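Local coordinates for ribose 5-phosphate isomerase, putative (Trypanosoma brucei brucei, PDB 6FXS), which probably interconverts ribose 5-phosphate and ribulose 5-phosphate, an isomerase of the RpiB/LacAB type, at residues T22-I36 with E81-M95. Residues are numbered along the deposited sequence; the frame is centred on the assembly and turned at random.
With SO4 (sulfate ion), chain E.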
ATOM      1  N   THR B  22      23.770 -22.871  -1.819  1.00 56.00           N
ATOM      2  CA  THR B  22      23.018 -22.407  -3.043  1.00 59.95           C
ATOM      3  C   THR B  22      21.523 -22.593  -2.888  1.00 53.88           C
ATOM      4  O   THR B  22      21.080 -23.641  -2.436  1.00 52.18           O
ATOM      5  CB  THR B  22      23.433 -23.113  -4.351  1.00 56.34           C
ATOM      6  OG1 THR B  22      24.790 -22.841  -4.584  1.00 58.69           O
ATOM      7  CG2 THR B  22      22.658 -22.579  -5.579  1.00 58.49           C
ATOM      8  N   ARG B  23      20.764 -21.572  -3.270  1.00 48.01           N
ATOM      9  CA  ARG B  23      19.324 -21.650  -3.265  1.00 40.33           C
ATOM     10  C   ARG B  23      18.878 -21.300  -4.684  1.00 33.60           C
ATOM     11  O   ARG B  23      19.160 -20.191  -5.158  1.00 29.08           O
ATOM     12  CB  ARG B  23      18.744 -20.711  -2.209  1.00 47.73           C
ATOM     13  CG  ARG B  23      19.504 -20.654  -0.870  1.00 56.51           C
ATOM     14  CD  ARG B  23      19.256 -21.768   0.162  1.00 63.52           C
ATOM     15  NE  ARG B  23      17.888 -22.306   0.270  1.00 71.82           N
ATOM     16  CZ  ARG B  23      16.755 -21.601   0.451  1.00 68.72           C
ATOM     17  NH1 ARG B  23      16.739 -20.261   0.503  1.00 57.93           N
ATOM     18  NH2 ARG B  23      15.587 -22.257   0.541  1.00 68.55           N
ATOM     19  N   LYS B  24      18.191 -22.238  -5.359  1.00 27.23           N
ATOM     20  CA  LYS B  24      17.653 -21.973  -6.674  1.00 30.19           C
ATOM     21  C   LYS B  24      16.276 -21.285  -6.554  1.00 24.38           C
ATOM     22  O   LYS B  24      15.406 -21.791  -5.868  1.00 22.71           O
ATOM     23  CB  LYS B  24      17.374 -23.248  -7.462  1.00 31.76           C
ATOM     24  CG  LYS B  24      18.572 -24.091  -7.787  1.00 47.17           C
ATOM     25  CD  LYS B  24      18.301 -24.893  -9.058  1.00 54.31           C
ATOM     26  CE  LYS B  24      18.948 -26.256  -8.980  1.00 64.69           C
ATOM     27  NZ  LYS B  24      19.348 -26.755 -10.334  1.00 65.84           N
ATOM     28  N   VAL B  25      16.094 -20.234  -7.323  1.00 24.29           N
ATOM     29  CA  VAL B  25      14.921 -19.371  -7.258  1.00 22.37           C
ATOM     30  C   VAL B  25      14.301 -19.414  -8.603  1.00 19.70           C
ATOM     31  O   VAL B  25      14.830 -18.834  -9.529  1.00 21.12           O
ATOM     32  CB  VAL B  25      15.325 -17.941  -6.854  1.00 21.72           C
ATOM     33  CG1 VAL B  25      14.107 -17.052  -6.809  1.00 22.81           C
ATOM     34  CG2 VAL B  25      16.116 -17.903  -5.565  1.00 22.48           C
ATOM     35  N   ALA B  26      13.250 -20.207  -8.776  1.00 18.17           N
ATOM     36  CA  ALA B  26      12.569 -20.272 -10.039  1.00 19.85           C
ATOM     37  C   ALA B  26      11.688 -19.013 -10.155  1.00 25.34           C
ATOM     38  O   ALA B  26      10.987 -18.651  -9.180  1.00 20.67           O
ATOM     39  CB  ALA B  26      11.718 -21.540 -10.130  1.00 20.30           C
ATOM     40  N   ILE B  27      11.743 -18.358 -11.315  1.00 23.38           N
ATOM     41  CA  ILE B  27      11.045 -17.121 -11.592  1.00 23.91           C
ATOM     42  C   ILE B  27      10.153 -17.314 -12.828  1.00 25.97           C
ATOM     43  O   ILE B  27      10.591 -17.850 -13.894  1.00 22.38           O
ATOM     44  CB  ILE B  27      11.996 -15.950 -11.844  1.00 24.73           C
ATOM     45  CG1 ILE B  27      12.981 -15.809 -10.732  1.00 25.44           C
ATOM     46  CG2 ILE B  27      11.240 -14.660 -12.026  1.00 26.58           C
ATOM     47  CD1 ILE B  27      14.192 -14.983 -11.113  1.00 27.47           C
ATOM     48  N   GLY B  28       8.882 -16.949 -12.684  1.00 19.22           N
ATOM     49  CA  GLY B  28       7.911 -17.014 -13.756  1.00 21.46           C
ATOM     50  C   GLY B  28       7.129 -15.732 -13.851  1.00 24.09           C
ATOM     51  O   GLY B  28       6.936 -15.012 -12.824  1.00 22.43           O
ATOM     52  N   ALA B  29       6.650 -15.441 -15.060  1.00 21.63           N
ATOM     53  CA  ALA B  29       5.800 -14.310 -15.290  1.00 21.99           C
ATOM     54  C   ALA B  29       4.657 -14.628 -16.224  1.00 25.13           C
ATOM     55  O   ALA B  29       4.478 -15.770 -16.661  1.00 26.36           O
ATOM     56  CB  ALA B  29       6.598 -13.112 -15.768  1.00 21.33           C
ATOM     57  N   ASP B  30       3.840 -13.615 -16.515  1.00 27.30           N
ATOM     58  CA  ASP B  30       3.067 -13.656 -17.761  1.00 27.55           C
ATOM     59  C   ASP B  30       3.539 -12.522 -18.639  1.00 26.74           C
ATOM     60  O   ASP B  30       4.580 -11.908 -18.396  1.00 26.80           O
ATOM     61  CB  ASP B  30       1.565 -13.724 -17.488  1.00 28.28           C
ATOM     62  CG  ASP B  30       0.971 -12.403 -16.912  1.00 27.90           C
ATOM     63  OD1 ASP B  30       1.674 -11.428 -16.655  1.00 23.77           O
ATOM     64  OD2 ASP B  30      -0.266 -12.392 -16.780  1.00 26.29           O
ATOM     65  N   HIS B  31       2.778 -12.219 -19.671  1.00 30.13           N
ATOM     66  CA  HIS B  31       3.146 -11.088 -20.540  1.00 29.03           C
ATOM     67  C   HIS B  31       3.145  -9.724 -19.918  1.00 27.84           C
ATOM     68  O   HIS B  31       3.848  -8.825 -20.384  1.00 26.29           O
ATOM     69  CB  HIS B  31       2.271 -11.086 -21.797  1.00 27.86           C
ATOM     70  CG  HIS B  31       0.814 -11.026 -21.525  1.00 27.33           C
ATOM     71  ND1 HIS B  31       0.069 -12.125 -21.123  1.00 26.06           N
ATOM     72  CD2 HIS B  31      -0.055 -10.013 -21.677  1.00 28.76           C
ATOM     73  CE1 HIS B  31      -1.189 -11.771 -21.021  1.00 29.29           C
ATOM     74  NE2 HIS B  31      -1.283 -10.484 -21.303  1.00 28.74           N
ATOM     75  N   ILE B  32       2.324  -9.577 -18.882  1.00 31.04           N
ATOM     76  CA  ILE B  32       2.237  -8.338 -18.126  1.00 28.10           C
ATOM     77  C   ILE B  32       3.494  -8.163 -17.260  1.00 25.28           C
ATOM     78  O   ILE B  32       4.030  -7.055 -17.136  1.00 25.38           O
ATOM     79  CB  ILE B  32       0.881  -8.270 -17.319  1.00 31.46           C
ATOM     80  CG1 ILE B  32      -0.344  -8.377 -18.267  1.00 35.44           C
ATOM     81  CG2 ILE B  32       0.775  -6.997 -16.481  1.00 30.24           C
ATOM     82  CD1 ILE B  32      -0.369  -7.331 -19.393  1.00 37.36           C
ATOM     83  N   GLY B  33       3.930  -9.232 -16.582  1.00 27.13           N
ATOM     84  CA  GLY B  33       5.188  -9.200 -15.836  1.00 27.04           C
ATOM     85  C   GLY B  33       6.460  -9.282 -16.688  1.00 27.24           C
ATOM     86  O   GLY B  33       7.501  -8.708 -16.331  1.00 23.74           O
ATOM     87  N   PHE B  34       6.369  -9.929 -17.851  1.00 28.35           N
ATOM     88  CA  PHE B  34       7.539  -9.980 -18.786  1.00 27.96           C
ATOM     89  C   PHE B  34       8.376  -8.707 -18.861  1.00 23.63           C
ATOM     90  O   PHE B  34       9.592  -8.776 -18.724  1.00 24.38           O
ATOM     91  CB  PHE B  34       7.151 -10.454 -20.221  1.00 31.41           C
ATOM     92  CG  PHE B  34       8.300 -10.443 -21.176  1.00 32.05           C
ATOM     93  CD1 PHE B  34       9.266 -11.457 -21.123  1.00 37.98           C
ATOM     94  CD2 PHE B  34       8.439  -9.432 -22.122  1.00 35.99           C
ATOM     95  CE1 PHE B  34      10.380 -11.451 -21.992  1.00 37.41           C
ATOM     96  CE2 PHE B  34       9.520  -9.452 -23.026  1.00 35.27           C
ATOM     97  CZ  PHE B  34      10.500 -10.439 -22.937  1.00 36.39           C
ATOM     98  N   PRO B  35       7.781  -7.533 -19.104  1.00 26.08           N
ATOM     99  CA  PRO B  35       8.723  -6.392 -19.292  1.00 27.30           C
ATOM    100  C   PRO B  35       9.626  -6.082 -18.122  1.00 31.41           C
ATOM    101  O   PRO B  35      10.588  -5.398 -18.333  1.00 29.94           O
ATOM    102  CB  PRO B  35       7.802  -5.199 -19.550  1.00 30.26           C
ATOM    103  CG  PRO B  35       6.573  -5.824 -20.089  1.00 31.23           C
ATOM    104  CD  PRO B  35       6.400  -7.144 -19.389  1.00 29.98           C
ATOM    105  N   ILE B  36       9.374  -6.590 -16.888  1.00 27.12           N
ATOM    106  CA  ILE B  36      10.289  -6.243 -15.808  1.00 27.58           C
ATOM    107  C   ILE B  36      11.118  -7.431 -15.319  1.00 27.39           C
ATOM    108  O   ILE B  36      11.773  -7.298 -14.289  1.00 22.43           O
ATOM    109  CB  ILE B  36       9.537  -5.553 -14.599  1.00 27.52           C
ATOM    110  CG1 ILE B  36       8.499  -6.504 -13.985  1.00 27.23           C
ATOM    111  CG2 ILE B  36       8.989  -4.164 -15.040  1.00 28.44           C
ATOM    112  CD1 ILE B  36       8.136  -6.207 -12.548  1.00 28.98           C
ATOM    113  N   GLU B  81      12.912 -29.326  -7.264  1.00 24.55           N
ATOM    114  CA  GLU B  81      13.727 -28.808  -8.367  1.00 26.54           C
ATOM    115  C   GLU B  81      14.166 -27.370  -8.151  1.00 28.61           C
ATOM    116  O   GLU B  81      15.110 -26.874  -8.813  1.00 25.96           O
ATOM    117  CB  GLU B  81      12.926 -28.953  -9.673  1.00 30.56           C
ATOM    118  CG  GLU B  81      12.512 -30.406  -9.954  1.00 29.82           C
ATOM    119  CD  GLU B  81      11.466 -30.586 -11.050  1.00 29.97           C
ATOM    120  OE1 GLU B  81      10.966 -29.662 -11.700  1.00 31.09           O
ATOM    121  OE2 GLU B  81      11.126 -31.729 -11.264  1.00 34.54           O
ATOM    122  N   ALA B  82      13.487 -26.649  -7.247  1.00 24.53           N
ATOM    123  CA  ALA B  82      13.934 -25.304  -6.911  1.00 24.40           C
ATOM    124  C   ALA B  82      13.613 -25.083  -5.464  1.00 23.00           C
ATOM    125  O   ALA B  82      12.714 -25.735  -4.943  1.00 23.87           O
ATOM    126  CB  ALA B  82      13.234 -24.280  -7.807  1.00 26.90           C
ATOM    127  N   ASP B  83      14.361 -24.214  -4.800  1.00 23.48           N
ATOM    128  CA  ASP B  83      14.103 -23.922  -3.368  1.00 23.23           C
ATOM    129  C   ASP B  83      13.003 -22.865  -3.115  1.00 21.73           C
ATOM    130  O   ASP B  83      12.327 -22.964  -2.139  1.00 21.09           O
ATOM    131  CB  ASP B  83      15.360 -23.483  -2.682  1.00 25.56           C
ATOM    132  CG  ASP B  83      16.480 -24.542  -2.843  1.00 30.57           C
ATOM    133  OD1 ASP B  83      16.300 -25.623  -2.316  1.00 41.06           O
ATOM    134  OD2 ASP B  83      17.454 -24.332  -3.559  1.00 33.39           O
ATOM    135  N   VAL B  84      12.907 -21.873  -3.960  1.00 20.77           N
ATOM    136  CA  VAL B  84      11.978 -20.722  -3.775  1.00 21.82           C
ATOM    137  C   VAL B  84      11.453 -20.372  -5.148  1.00 21.53           C
ATOM    138  O   VAL B  84      12.205 -20.534  -6.153  1.00 22.46           O
ATOM    139  CB  VAL B  84      12.698 -19.432  -3.293  1.00 22.88           C
ATOM    140  CG1 VAL B  84      11.669 -18.362  -2.873  1.00 26.44           C
ATOM    141  CG2 VAL B  84      13.614 -19.686  -2.124  1.00 25.14           C
ATOM    142  N   GLY B  85      10.190 -19.890  -5.202  1.00 17.75           N
ATOM    143  CA  GLY B  85       9.609 -19.285  -6.380  1.00 17.62           C
ATOM    144  C   GLY B  85       9.266 -17.835  -6.363  1.00 18.59           C
ATOM    145  O   GLY B  85       8.956 -17.243  -5.255  1.00 20.23           O
ATOM    146  N   ILE B  86       9.310 -17.184  -7.520  1.00 17.85           N
ATOM    147  CA  ILE B  86       8.862 -15.781  -7.646  1.00 18.73           C
ATOM    148  C   ILE B  86       7.942 -15.759  -8.854  1.00 23.65           C
ATOM    149  O   ILE B  86       8.317 -16.266  -9.947  1.00 20.00           O
ATOM    150  CB  ILE B  86      10.037 -14.789  -7.813  1.00 19.12           C
ATOM    151  CG1 ILE B  86      10.927 -14.787  -6.567  1.00 19.58           C
ATOM    152  CG2 ILE B  86       9.539 -13.394  -8.101  1.00 18.93           C
ATOM    153  CD1 ILE B  86      12.270 -14.137  -6.711  1.00 21.55           C
ATOM    154  N   LEU B  87       6.726 -15.237  -8.680  1.00 21.01           N
ATOM    155  CA  LEU B  87       5.749 -15.104  -9.769  1.00 18.75           C
ATOM    156  C   LEU B  87       5.320 -13.649  -9.875  1.00 21.17           C
ATOM    157  O   LEU B  87       4.958 -13.007  -8.849  1.00 15.32           O
ATOM    158  CB  LEU B  87       4.574 -16.035  -9.570  1.00 20.10           C
ATOM    159  CG  LEU B  87       4.936 -17.534  -9.535  1.00 21.15           C
ATOM    160  CD1 LEU B  87       3.709 -18.297  -9.125  1.00 22.47           C
ATOM    161  CD2 LEU B  87       5.336 -17.940 -10.980  1.00 23.71           C
ATOM    162  N   VAL B  88       5.372 -13.135 -11.113  1.00 20.28           N
ATOM    163  CA  VAL B  88       5.011 -11.780 -11.443  1.00 21.64           C
ATOM    164  C   VAL B  88       3.907 -11.718 -12.509  1.00 24.45           C
ATOM    165  O   VAL B  88       4.118 -12.155 -13.656  1.00 21.29           O
ATOM    166  CB  VAL B  88       6.188 -10.973 -11.979  1.00 21.65           C
ATOM    167  CG1 VAL B  88       5.758  -9.516 -12.125  1.00 24.13           C
ATOM    168  CG2 VAL B  88       7.364 -11.022 -11.041  1.00 24.38           C
ATOM    169  N   CYS B  89       2.754 -11.151 -12.155  1.00 25.66           N
ATOM    170  CA  CYS B  89       1.677 -10.843 -13.125  1.00 24.67           C
ATOM    171  C   CYS B  89       1.280  -9.394 -12.818  1.00 21.78           C
ATOM    172  O   CYS B  89       2.027  -8.636 -12.175  1.00 22.29           O
ATOM    173  CB  CYS B  89       0.507 -11.868 -13.053  1.00 27.08           C
ATOM    174  SG  CYS B  89      -0.743 -11.946 -11.624  1.00 27.70           S
ATOM    175  N   GLY B  90       0.139  -8.982 -13.311  1.00 20.01           N
ATOM    176  CA  GLY B  90      -0.307  -7.628 -13.155  1.00 18.55           C
ATOM    177  C   GLY B  90      -0.449  -7.241 -11.672  1.00 17.96           C
ATOM    178  O   GLY B  90       0.115  -6.243 -11.262  1.00 18.29           O
ATOM    179  N   SER B  91      -1.208  -8.028 -10.923  1.00 18.33           N
ATOM    180  CA  SER B  91      -1.505  -7.769  -9.514  1.00 21.37           C
ATOM    181  C   SER B  91      -0.886  -8.767  -8.533  1.00 20.74           C
ATOM    182  O   SER B  91      -0.771  -8.491  -7.331  1.00 21.31           O
ATOM    183  CB  SER B  91      -3.020  -7.784  -9.374  1.00 22.53           C
ATOM    184  OG  SER B  91      -3.426  -9.106  -9.273  1.00 20.60           O
ATOM    185  N   GLY B  92      -0.482  -9.949  -9.003  1.00 18.19           N
ATOM    186  CA  GLY B  92       0.015 -10.990  -8.070  1.00 18.40           C
ATOM    187  C   GLY B  92      -1.042 -12.027  -7.735  1.00 19.05           C
ATOM    188  O   GLY B  92      -0.713 -13.140  -7.374  1.00 17.17           O
ATOM    189  N   ILE B  93      -2.317 -11.655  -7.866  1.00 18.32           N
ATOM    190  CA  ILE B  93      -3.436 -12.451  -7.362  1.00 17.57           C
ATOM    191  C   ILE B  93      -3.615 -13.763  -8.133  1.00 16.20           C
ATOM    192  O   ILE B  93      -3.774 -14.808  -7.537  1.00 17.31           O
ATOM    193  CB  ILE B  93      -4.758 -11.609  -7.371  1.00 17.51           C
ATOM    194  CG1 ILE B  93      -4.611 -10.478  -6.324  1.00 19.38           C
ATOM    195  CG2 ILE B  93      -5.941 -12.447  -7.073  1.00 19.10           C
ATOM    196  CD1 ILE B  93      -5.642  -9.379  -6.532  1.00 21.43           C
ATOM    197  N   GLY B  94      -3.685 -13.702  -9.452  1.00 16.34           N
ATOM    198  CA  GLY B  94      -3.855 -14.929 -10.252  1.00 17.30           C
ATOM    199  C   GLY B  94      -2.719 -15.886 -10.007  1.00 15.89           C
ATOM    200  O   GLY B  94      -2.993 -17.052  -9.800  1.00 17.54           O
ATOM    201  N   MET B  95      -1.501 -15.379  -9.941  1.00 17.12           N
ATOM    202  CA  MET B  95      -0.306 -16.198  -9.613  1.00 20.59           C
ATOM    203  C   MET B  95      -0.500 -16.884  -8.241  1.00 22.53           C
ATOM    204  O   MET B  95      -0.242 -18.089  -8.095  1.00 19.93           O
ATOM    205  CB  MET B  95       0.962 -15.338  -9.576  1.00 20.94           C
ATOM    206  CG  MET B  95       1.484 -14.850 -10.957  1.00 25.32           C
ATOM    207  SD  MET B  95       1.698 -16.266 -12.099  1.00 24.84           S
ATOM    208  CE  MET B  95       2.833 -15.444 -13.196  1.00 26.58           C
TER
HETATM  209  S   SO4 E 201      -4.703  -9.801 -21.413  1.00 44.41           S
HETATM  210  O1  SO4 E 201      -5.567  -8.952 -22.279  1.00 49.95           O
HETATM  211  O2  SO4 E 201      -3.543  -9.038 -20.850  1.00 41.03           O
HETATM  212  O3  SO4 E 201      -5.495 -10.342 -20.318  1.00 42.80           O
HETATM  213  O4  SO4 E 201      -4.260 -10.982 -22.251  1.00 42.32           O
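Val25 and Ile86 pack obliquely on the face that both strands turn to helices 37-46 and 137-149; a chi1 of 179° swings CG1 of Val25 away from the backbone N and onto CD1 of Ile86, at 3.4 Å, tighter than usual for two carbons. Further along this face Val88 CG1 lies 3.8 Å from Gly33 CA and also touches Ile36 CD1. Strands 23-29 and 84-89 run parallel as inner neighbours of the five-stranded sheet, their backbone bonds continuing from Lys24 to Asp30. Where they begin, Asp83 OD2 takes the N-H of Lys24 at 2.9 Å through its anti lone pair, while Lys24 O accepts from both Asp83 N and Val84 N. The Arg23 guanidinium lays one face over Asp83 CB, with NH2 3.5 Å away; Asp83 OD2 stays well out of its plane, 4.4 Å from Arg23 NE, where opposite charges probably attract but no N-H points at it. At the other end Asp30 sets its carboxylate against Cys89 CB, and its OD1 receives Gly33 N at 3.1 Å in an Asx motif. Met95 CE reaches the backbone of Ala29 from the opposite face. Carboxylates thus take up backbone N-H groups at both ends, where strand pairing stops.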